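Local coordinates for putative protease (Parabacteroides distasonis ATCC 8503, PDB 3KD4), which is of unknown function but is probably an exported protease, with regions from two uncharacterised protein families, at residues K13-H18 with Q23-S28; V49-F54 with P122-A127; L346-G351 with T368-K373. One frame throughout, in Å; residues are numbered along the deposited sequence.

Interaction 1 (K13-H18 with Q23-S28). With GOL (glycerol), chain H.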
# COMPACT_ATOMS: atom_id res chain seq x y z
N LYS A 13 -2.51 -9.14 22.28
CA LYS A 13 -2.36 -10.08 21.17
C LYS A 13 -1.27 -11.06 21.54
O LYS A 13 -0.21 -10.66 22.07
CB LYS A 13 -2.01 -9.37 19.86
CG LYS A 13 -3.14 -8.47 19.39
CD LYS A 13 -2.82 -7.67 18.16
CE LYS A 13 -4.12 -6.96 17.66
NZ LYS A 13 -3.85 -6.16 16.45
N ALA A 14 -1.52 -12.35 21.30
CA ALA A 14 -0.58 -13.39 21.67
C ALA A 14 -0.46 -14.37 20.53
O ALA A 14 -1.48 -14.88 20.04
CB ALA A 14 -1.04 -14.09 22.96
N TRP A 15 0.78 -14.65 20.10
CA TRP A 15 1.02 -15.63 19.06
C TRP A 15 1.79 -16.79 19.71
O TRP A 15 2.69 -16.56 20.53
CB TRP A 15 1.86 -15.08 17.90
CG TRP A 15 1.24 -14.05 17.05
CD1 TRP A 15 0.67 -14.21 15.84
CD2 TRP A 15 1.15 -12.66 17.36
NE1 TRP A 15 0.22 -12.99 15.35
CE2 TRP A 15 0.53 -12.02 16.27
CE3 TRP A 15 1.60 -11.88 18.43
CZ2 TRP A 15 0.31 -10.66 16.23
CZ3 TRP A 15 1.33 -10.51 18.41
CH2 TRP A 15 0.68 -9.92 17.32
N THR A 16 1.42 -18.00 19.34
CA THR A 16 2.05 -19.19 19.80
C THR A 16 2.36 -20.11 18.63
O THR A 16 1.48 -20.41 17.82
CB THR A 16 1.14 -19.94 20.76
OG1 THR A 16 0.70 -19.03 21.78
CG2 THR A 16 1.86 -21.16 21.37
N LEU A 17 3.59 -20.60 18.58
CA LEU A 17 3.97 -21.68 17.66
C LEU A 17 4.18 -22.94 18.49
O LEU A 17 4.94 -22.91 19.43
CB LEU A 17 5.28 -21.35 16.97
CG LEU A 17 5.92 -22.41 16.09
CD1 LEU A 17 5.05 -22.71 14.88
CD2 LEU A 17 7.38 -21.97 15.68
N HIS A 18 3.55 -24.05 18.10
CA HIS A 18 3.72 -25.33 18.77
C HIS A 18 4.75 -26.18 18.01
O HIS A 18 4.98 -25.95 16.83
CB HIS A 18 2.40 -26.07 18.85
CG HIS A 18 1.36 -25.33 19.61
ND1 HIS A 18 1.38 -25.21 20.98
CD2 HIS A 18 0.24 -24.68 19.20
CE1 HIS A 18 0.34 -24.50 21.39
NE2 HIS A 18 -0.37 -24.16 20.32
N GLN A 23 -0.30 -23.34 15.12
CA GLN A 23 -0.21 -21.99 15.69
C GLN A 23 -1.50 -21.60 16.35
O GLN A 23 -2.58 -22.15 16.07
CB GLN A 23 0.18 -20.95 14.63
CG GLN A 23 1.56 -21.21 14.06
CD GLN A 23 2.03 -20.17 13.08
OE1 GLN A 23 1.53 -19.06 13.07
NE2 GLN A 23 3.03 -20.52 12.27
N GLU A 24 -1.39 -20.63 17.26
CA GLU A 24 -2.56 -19.95 17.75
C GLU A 24 -2.26 -18.48 17.69
O GLU A 24 -1.12 -18.03 18.00
CB GLU A 24 -2.92 -20.40 19.17
CG GLU A 24 -4.09 -19.59 19.77
CD GLU A 24 -4.63 -20.11 21.14
OE1 GLU A 24 -4.01 -21.01 21.69
OE2 GLU A 24 -5.64 -19.55 21.64
N TYR A 25 -3.27 -17.73 17.27
CA TYR A 25 -3.29 -16.28 17.44
C TYR A 25 -4.52 -15.90 18.30
O TYR A 25 -5.64 -16.29 18.00
CB TYR A 25 -3.36 -15.58 16.07
CG TYR A 25 -3.68 -14.09 16.15
CD1 TYR A 25 -2.77 -13.21 16.71
CD2 TYR A 25 -4.90 -13.57 15.68
CE1 TYR A 25 -3.04 -11.84 16.79
CE2 TYR A 25 -5.18 -12.17 15.76
CZ TYR A 25 -4.25 -11.33 16.32
OH TYR A 25 -4.45 -9.98 16.42
N ARG A 26 -4.29 -15.22 19.40
CA ARG A 26 -5.37 -14.83 20.30
C ARG A 26 -5.38 -13.32 20.44
O ARG A 26 -4.33 -12.70 20.69
CB ARG A 26 -5.25 -15.48 21.66
CG ARG A 26 -6.42 -15.15 22.61
CD ARG A 26 -6.48 -16.08 23.81
NE ARG A 26 -7.67 -15.75 24.65
CZ ARG A 26 -8.04 -16.48 25.69
NH1 ARG A 26 -7.37 -17.58 26.02
NH2 ARG A 26 -9.10 -16.13 26.39
N SER A 27 -6.55 -12.73 20.21
CA SER A 27 -6.69 -11.27 20.20
C SER A 27 -7.79 -10.89 21.13
O SER A 27 -8.90 -11.39 20.96
CB SER A 27 -7.06 -10.76 18.78
OG SER A 27 -7.49 -9.40 18.82
N SER A 28 -7.50 -10.05 22.13
CA SER A 28 -8.58 -9.47 22.96
C SER A 28 -8.50 -7.99 22.97
O SER A 28 -7.40 -7.39 22.83
CB SER A 28 -8.65 -9.97 24.41
OG SER A 28 -7.47 -9.62 25.04
C1 GOL H . -1.37 -20.82 25.73
O1 GOL H . -1.54 -19.54 26.31
C2 GOL H . -1.03 -20.64 24.26
O2 GOL H . 0.24 -19.97 24.24
C3 GOL H . -1.02 -22.01 23.55
O3 GOL H . -1.64 -22.04 22.25
O HOH W 1 -3.64 -23.83 20.14
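Tyr25 lies beside Trp15 on neighbouring strands of an antiparallel beta hairpin, with both side chains pointing the same way. Tyr25 CD1 sits over one face of the indole, toward the rim, 3.3 Å from Trp15 NE1. The ring planes are turned 39° apart, so the meeting is oblique. A chi1 of 168° turns the Tyr25 ring back toward the strand of Trp15. Beyond it, Tyr25 OH rests against the extended aliphatic chain of Lys13, 3.3 Å from Lys13 CE. The Lys13 ammonium goes on to a salt bridge with Glu132. On the same face, Leu17 CD1 packs on Gln23 CG.

The backbones hold these rings in register. Ala14 and Arg26 form one hydrogen-bonded pair, Thr16 and Glu24 the next. Ala14 N donates to Arg26 O at 2.9 Å, and the other three bonds match it. Trp15 and Tyr25 are the non-hydrogen-bonded pair between them.

The other face of the hairpin is mostly polar, with Thr16, Glu24 and Arg26 on it. Arg26 leads away there to a salt bridge with Asp115. A glycerol, probably from the crystallisation liquor, bridges the strands near the turn. Thr16 OG1 is 2.7 Å from glycerol O2, in a bond either hydroxyl could donate. Glycerol O3 donates to Glu24 OE1 at 2.6 Å, and a water O donates to the same Glu24 OE1 at 3.2 Å.

Interaction 2 (V49-F54 with P122-A127)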
# COMPACT_ATOMS: atom_id res chain seq x y z
N VAL A 49 -10.99 -12.44 9.60
CA VAL A 49 -10.78 -13.22 8.38
C VAL A 49 -9.96 -14.49 8.66
O VAL A 49 -8.99 -14.44 9.39
CB VAL A 49 -10.08 -12.33 7.33
CG1 VAL A 49 -9.75 -13.13 6.06
CG2 VAL A 49 -11.02 -11.11 6.95
N TYR A 50 -10.36 -15.63 8.11
CA TYR A 50 -9.57 -16.84 8.28
C TYR A 50 -9.83 -17.83 7.18
O TYR A 50 -10.80 -17.70 6.41
CB TYR A 50 -9.80 -17.48 9.65
CG TYR A 50 -11.21 -17.98 9.86
CD1 TYR A 50 -12.27 -17.10 10.09
CD2 TYR A 50 -11.49 -19.33 9.85
CE1 TYR A 50 -13.59 -17.58 10.27
CE2 TYR A 50 -12.78 -19.82 10.05
CZ TYR A 50 -13.82 -18.95 10.22
OH TYR A 50 -15.08 -19.49 10.43
N ASN A 51 -8.95 -18.83 7.10
CA ASN A 51 -9.07 -19.86 6.08
C ASN A 51 -9.47 -21.19 6.72
O ASN A 51 -8.63 -21.87 7.31
CB ASN A 51 -7.72 -20.00 5.37
CG ASN A 51 -7.76 -21.00 4.23
OD1 ASN A 51 -8.72 -21.71 4.07
ND2 ASN A 51 -6.71 -21.06 3.45
N PRO A 52 -10.73 -21.58 6.58
CA PRO A 52 -11.21 -22.76 7.25
C PRO A 52 -10.63 -24.07 6.75
O PRO A 52 -10.81 -25.07 7.42
CB PRO A 52 -12.71 -22.76 6.99
CG PRO A 52 -12.93 -21.84 5.89
CD PRO A 52 -11.81 -20.90 5.83
N ASP A 53 -9.94 -24.09 5.63
CA ASP A 53 -9.24 -25.32 5.26
C ASP A 53 -8.15 -25.69 6.28
O ASP A 53 -7.82 -26.86 6.42
CB ASP A 53 -8.60 -25.21 3.89
CG ASP A 53 -9.61 -25.17 2.76
OD1 ASP A 53 -10.80 -25.47 2.96
OD2 ASP A 53 -9.19 -24.80 1.65
N PHE A 54 -7.58 -24.71 6.98
CA PHE A 54 -6.55 -24.99 7.98
C PHE A 54 -6.75 -24.28 9.30
O PHE A 54 -5.97 -24.51 10.25
CB PHE A 54 -5.19 -24.58 7.43
CG PHE A 54 -4.76 -25.36 6.21
CD1 PHE A 54 -5.18 -24.99 4.95
CD2 PHE A 54 -3.95 -26.48 6.33
CE1 PHE A 54 -4.81 -25.74 3.82
CE2 PHE A 54 -3.57 -27.22 5.20
CZ PHE A 54 -4.00 -26.85 3.96
N PRO A 122 -1.23 -27.97 11.79
CA PRO A 122 0.09 -28.13 11.20
C PRO A 122 0.02 -28.13 9.70
O PRO A 122 -0.98 -28.48 9.15
CB PRO A 122 0.54 -29.51 11.71
CG PRO A 122 -0.26 -29.78 12.90
CD PRO A 122 -1.59 -29.10 12.66
N GLY A 123 1.08 -27.72 9.04
CA GLY A 123 1.19 -27.85 7.60
C GLY A 123 0.67 -26.69 6.77
O GLY A 123 0.51 -26.82 5.56
N TYR A 124 0.32 -25.58 7.39
CA TYR A 124 -0.23 -24.44 6.65
C TYR A 124 0.81 -23.32 6.64
O TYR A 124 1.12 -22.79 5.60
CB TYR A 124 -1.51 -23.93 7.32
CG TYR A 124 -2.19 -22.82 6.59
CD1 TYR A 124 -2.60 -22.98 5.27
CD2 TYR A 124 -2.44 -21.59 7.20
CE1 TYR A 124 -3.25 -21.97 4.58
CE2 TYR A 124 -3.11 -20.55 6.51
CZ TYR A 124 -3.50 -20.76 5.20
OH TYR A 124 -4.14 -19.75 4.47
N TYR A 125 1.36 -22.96 7.79
CA TYR A 125 2.38 -21.91 7.80
C TYR A 125 3.76 -22.53 7.96
O TYR A 125 3.95 -23.30 8.88
CB TYR A 125 2.11 -20.96 8.94
CG TYR A 125 0.93 -20.06 8.73
CD1 TYR A 125 0.72 -19.41 7.51
CD2 TYR A 125 0.06 -19.78 9.76
CE1 TYR A 125 -0.38 -18.57 7.33
CE2 TYR A 125 -1.02 -18.90 9.59
CZ TYR A 125 -1.23 -18.32 8.37
OH TYR A 125 -2.30 -17.45 8.18
N PRO A 126 4.72 -22.17 7.10
CA PRO A 126 6.08 -22.67 7.27
C PRO A 126 6.76 -22.21 8.56
O PRO A 126 7.64 -22.90 9.04
CB PRO A 126 6.83 -22.08 6.07
CG PRO A 126 5.82 -21.76 5.08
CD PRO A 126 4.58 -21.38 5.86
N ALA A 127 6.32 -21.09 9.12
CA ALA A 127 6.99 -20.50 10.28
C ALA A 127 6.03 -19.55 10.99
O ALA A 127 4.99 -19.22 10.45
CB ALA A 127 8.28 -19.74 9.80
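Tyr124 swings its ring across to Phe54 because its CG is anti to the backbone N (chi1 -176°). Phe54 meets it with CG beside its own backbone N, and both side chains set out toward the other segment. The contact joins two connections in the fold: the turn between strands 45-50 and 55-65, and the loop between strands 111-120 and 129-133.

The two rings are near parallel, with 18° between their planes. They are slid apart, so they barely overlap. Tyr124 CD1 reaches over the rim of one Phe54 face and lies 3.3 Å from Phe54 CD1. In return, Phe54 CB stands over a face of the tyrosine in a CH-pi contact, 4.0 Å from the centroid of the Tyr124 ring.

The far end of Tyr124 is held by Asn51. Asn51 ND2 donates to Tyr124 OH at 3.1 Å, with an N-H...O angle of 158°. The hydroxyl lies close to the amide plane, while that plane stands nearly upright to the tyrosine ring. Asn51 OD1 accepts from Asp53 N at 3.1 Å, which makes an Asx turn. The same oxygen also accepts from Gln95, so the amide is fixed from its other end. Tyr125 lies behind, with Tyr124 CD2 over the centre of its ring.

A leucine in place of Tyr124 would probably leave Asn51 ND2 without its hydroxyl partner and Phe54 CB without the aromatic face beneath it. The contact thus pairs an apolar ring surface with a polar tip: dispersion probably helps place the tyrosine ring, and an amide held by its Asx turn and Gln95 donates to the hydroxyl.

Interaction 3 (L346-G351 with T368-K373)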
# COMPACT_ATOMS: atom_id res chain seq x y z
N LEU A 346 8.97 0.63 -9.43
CA LEU A 346 9.80 0.61 -8.22
C LEU A 346 10.61 1.88 -8.07
O LEU A 346 10.88 2.30 -6.95
CB LEU A 346 10.75 -0.59 -8.20
CG LEU A 346 10.16 -1.97 -7.97
CD1 LEU A 346 11.32 -2.99 -7.95
CD2 LEU A 346 9.38 -2.05 -6.67
N THR A 347 10.96 2.50 -9.18
CA THR A 347 11.75 3.74 -9.16
C THR A 347 10.95 4.98 -8.71
O THR A 347 11.52 6.06 -8.52
CB THR A 347 12.39 3.97 -10.54
OG1 THR A 347 11.35 4.02 -11.55
CG2 THR A 347 13.40 2.84 -10.87
N ASN A 348 9.63 4.84 -8.49
CA ASN A 348 8.87 5.95 -7.90
C ASN A 348 9.27 6.19 -6.46
O ASN A 348 9.51 7.32 -6.04
CB ASN A 348 7.35 5.73 -7.99
CG ASN A 348 6.81 5.96 -9.37
OD1 ASN A 348 7.56 6.14 -10.33
ND2 ASN A 348 5.51 5.99 -9.47
N ARG A 349 9.34 5.13 -5.67
CA ARG A 349 9.74 5.27 -4.27
C ARG A 349 11.23 5.03 -4.08
O ARG A 349 11.81 5.43 -3.08
CB ARG A 349 8.90 4.33 -3.40
CG ARG A 349 7.38 4.64 -3.40
CD ARG A 349 6.59 3.58 -2.63
NE ARG A 349 7.15 3.41 -1.29
CZ ARG A 349 6.99 4.26 -0.28
NH1 ARG A 349 6.23 5.35 -0.42
NH2 ARG A 349 7.57 4.03 0.89
N GLY A 350 11.86 4.35 -5.02
CA GLY A 350 13.29 4.13 -4.97
C GLY A 350 13.77 3.60 -3.65
O GLY A 350 13.24 2.60 -3.13
N GLY A 351 14.77 4.29 -3.10
CA GLY A 351 15.38 3.94 -1.84
C GLY A 351 14.55 4.20 -0.57
O GLY A 351 15.04 3.94 0.52
N THR A 368 13.62 7.67 -9.66
CA THR A 368 13.52 8.28 -10.99
C THR A 368 12.24 9.11 -11.06
O THR A 368 11.18 8.60 -10.75
CB THR A 368 13.44 7.20 -12.11
OG1 THR A 368 14.57 6.33 -12.04
CG2 THR A 368 13.41 7.83 -13.48
N PRO A 369 12.34 10.40 -11.45
CA PRO A 369 11.13 11.19 -11.67
C PRO A 369 10.24 10.66 -12.77
O PRO A 369 10.72 10.21 -13.80
CB PRO A 369 11.66 12.57 -12.08
CG PRO A 369 13.07 12.59 -11.63
CD PRO A 369 13.57 11.20 -11.63
N ILE A 370 8.93 10.72 -12.55
CA ILE A 370 7.98 10.51 -13.63
C ILE A 370 8.06 11.75 -14.50
O ILE A 370 8.18 12.89 -13.98
CB ILE A 370 6.55 10.34 -13.10
CG1 ILE A 370 6.42 9.01 -12.36
CG2 ILE A 370 5.50 10.42 -14.24
CD1 ILE A 370 6.63 7.77 -13.24
N GLN A 371 8.02 11.55 -15.80
CA GLN A 371 8.15 12.64 -16.76
C GLN A 371 6.84 12.78 -17.46
O GLN A 371 6.40 11.82 -18.08
CB GLN A 371 9.19 12.30 -17.81
CG GLN A 371 10.60 12.19 -17.30
CD GLN A 371 11.22 13.52 -16.99
OE1 GLN A 371 10.71 14.60 -17.36
NE2 GLN A 371 12.35 13.47 -16.30
N ILE A 372 6.22 13.96 -17.39
CA ILE A 372 4.98 14.25 -18.12
C ILE A 372 5.18 15.41 -19.11
O ILE A 372 5.76 16.45 -18.80
CB ILE A 372 3.80 14.49 -17.16
CG1 ILE A 372 3.41 13.16 -16.50
CG2 ILE A 372 2.57 15.04 -17.91
CD1 ILE A 372 2.83 13.33 -15.23
N LYS A 373 4.75 15.17 -20.34
CA LYS A 373 4.86 16.19 -21.38
C LYS A 373 3.60 16.12 -22.20
O LYS A 373 3.33 15.11 -22.82
CB LYS A 373 6.10 15.96 -22.24
CG LYS A 373 6.32 17.04 -23.31
CD LYS A 373 7.73 16.92 -23.89
CE LYS A 373 8.04 18.05 -24.88
NZ LYS A 373 9.45 18.55 -24.70
O HOH W 2 9.92 6.30 -11.52
O HOH W 3 10.38 9.20 -8.08
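A short, weakly bonded helix, 346-349, meets the lead-in to strand 370-380 here. The helix follows the five-stranded antiparallel sheet's strand 337-341, whereas strand 370-380 is an outermost strand of the five-stranded mixed sheet nearer the C terminus. The direct link is a backbone bond: Thr368 N donates to Thr347 O at 2.9 Å. The N-H...O angle is 170°, so the bond is nearly straight, although the donor is tilted out of the carbonyl plane.

Thr347 and Thr368 lie side by side and point the same way. Thr368 OG1 comes 3.5 Å from Thr347 CB. Thr347 OG1 lies between its backbone N and carbonyl carbon (chi1 57°), which turns the hydroxyl toward a water. Thr347 OG1 donates to that water's O at 2.7 Å. The water O in turn donates to Asn348 OD1 at 2.6 Å and to Thr368 O at 2.7 Å. One molecule therefore joins two side chains of the helix to the backbone of the other segment. A second water lies between Asn348 O and Thr368 O.

Asn348 OD1 also meets an apolar neighbour, with Ile370 CD1 3.5 Å away. Asn348 starts away from the other segment, but its end comes back to it. Ser421 touches both Asn348 and Ile370. Next in the helix, Arg349 makes salt bridges with Asp353 and Glu418.

The chemistry is mostly polar and partly carried by solvent. Thr368 is gripped through its N-H directly and through its carbonyl by water, so the joint probably depends on backbone groups more than on side-chain fit.

In the fold
From the N terminus, interaction 1 closes first, as a tight hairpin with four residues between its segments. Interaction 2 follows and closes a much longer loop of 67 residues, about half of them strand and none helical. Interaction 3 comes last, across 16 residues. The three run in series, so none nests in or crosses another. Interactions 1 and 2 are neighbours, with centres about 13 Å apart. They touch where Gln23 NE2 makes a weak, probable hydrogen bond to Ala127 O, which ties the hairpin to the loop after strand 111-120. Interaction 3, across the chain's centre, joins the helix beside the antiparallel sheet to the start of the later mixed sheet's edge strand.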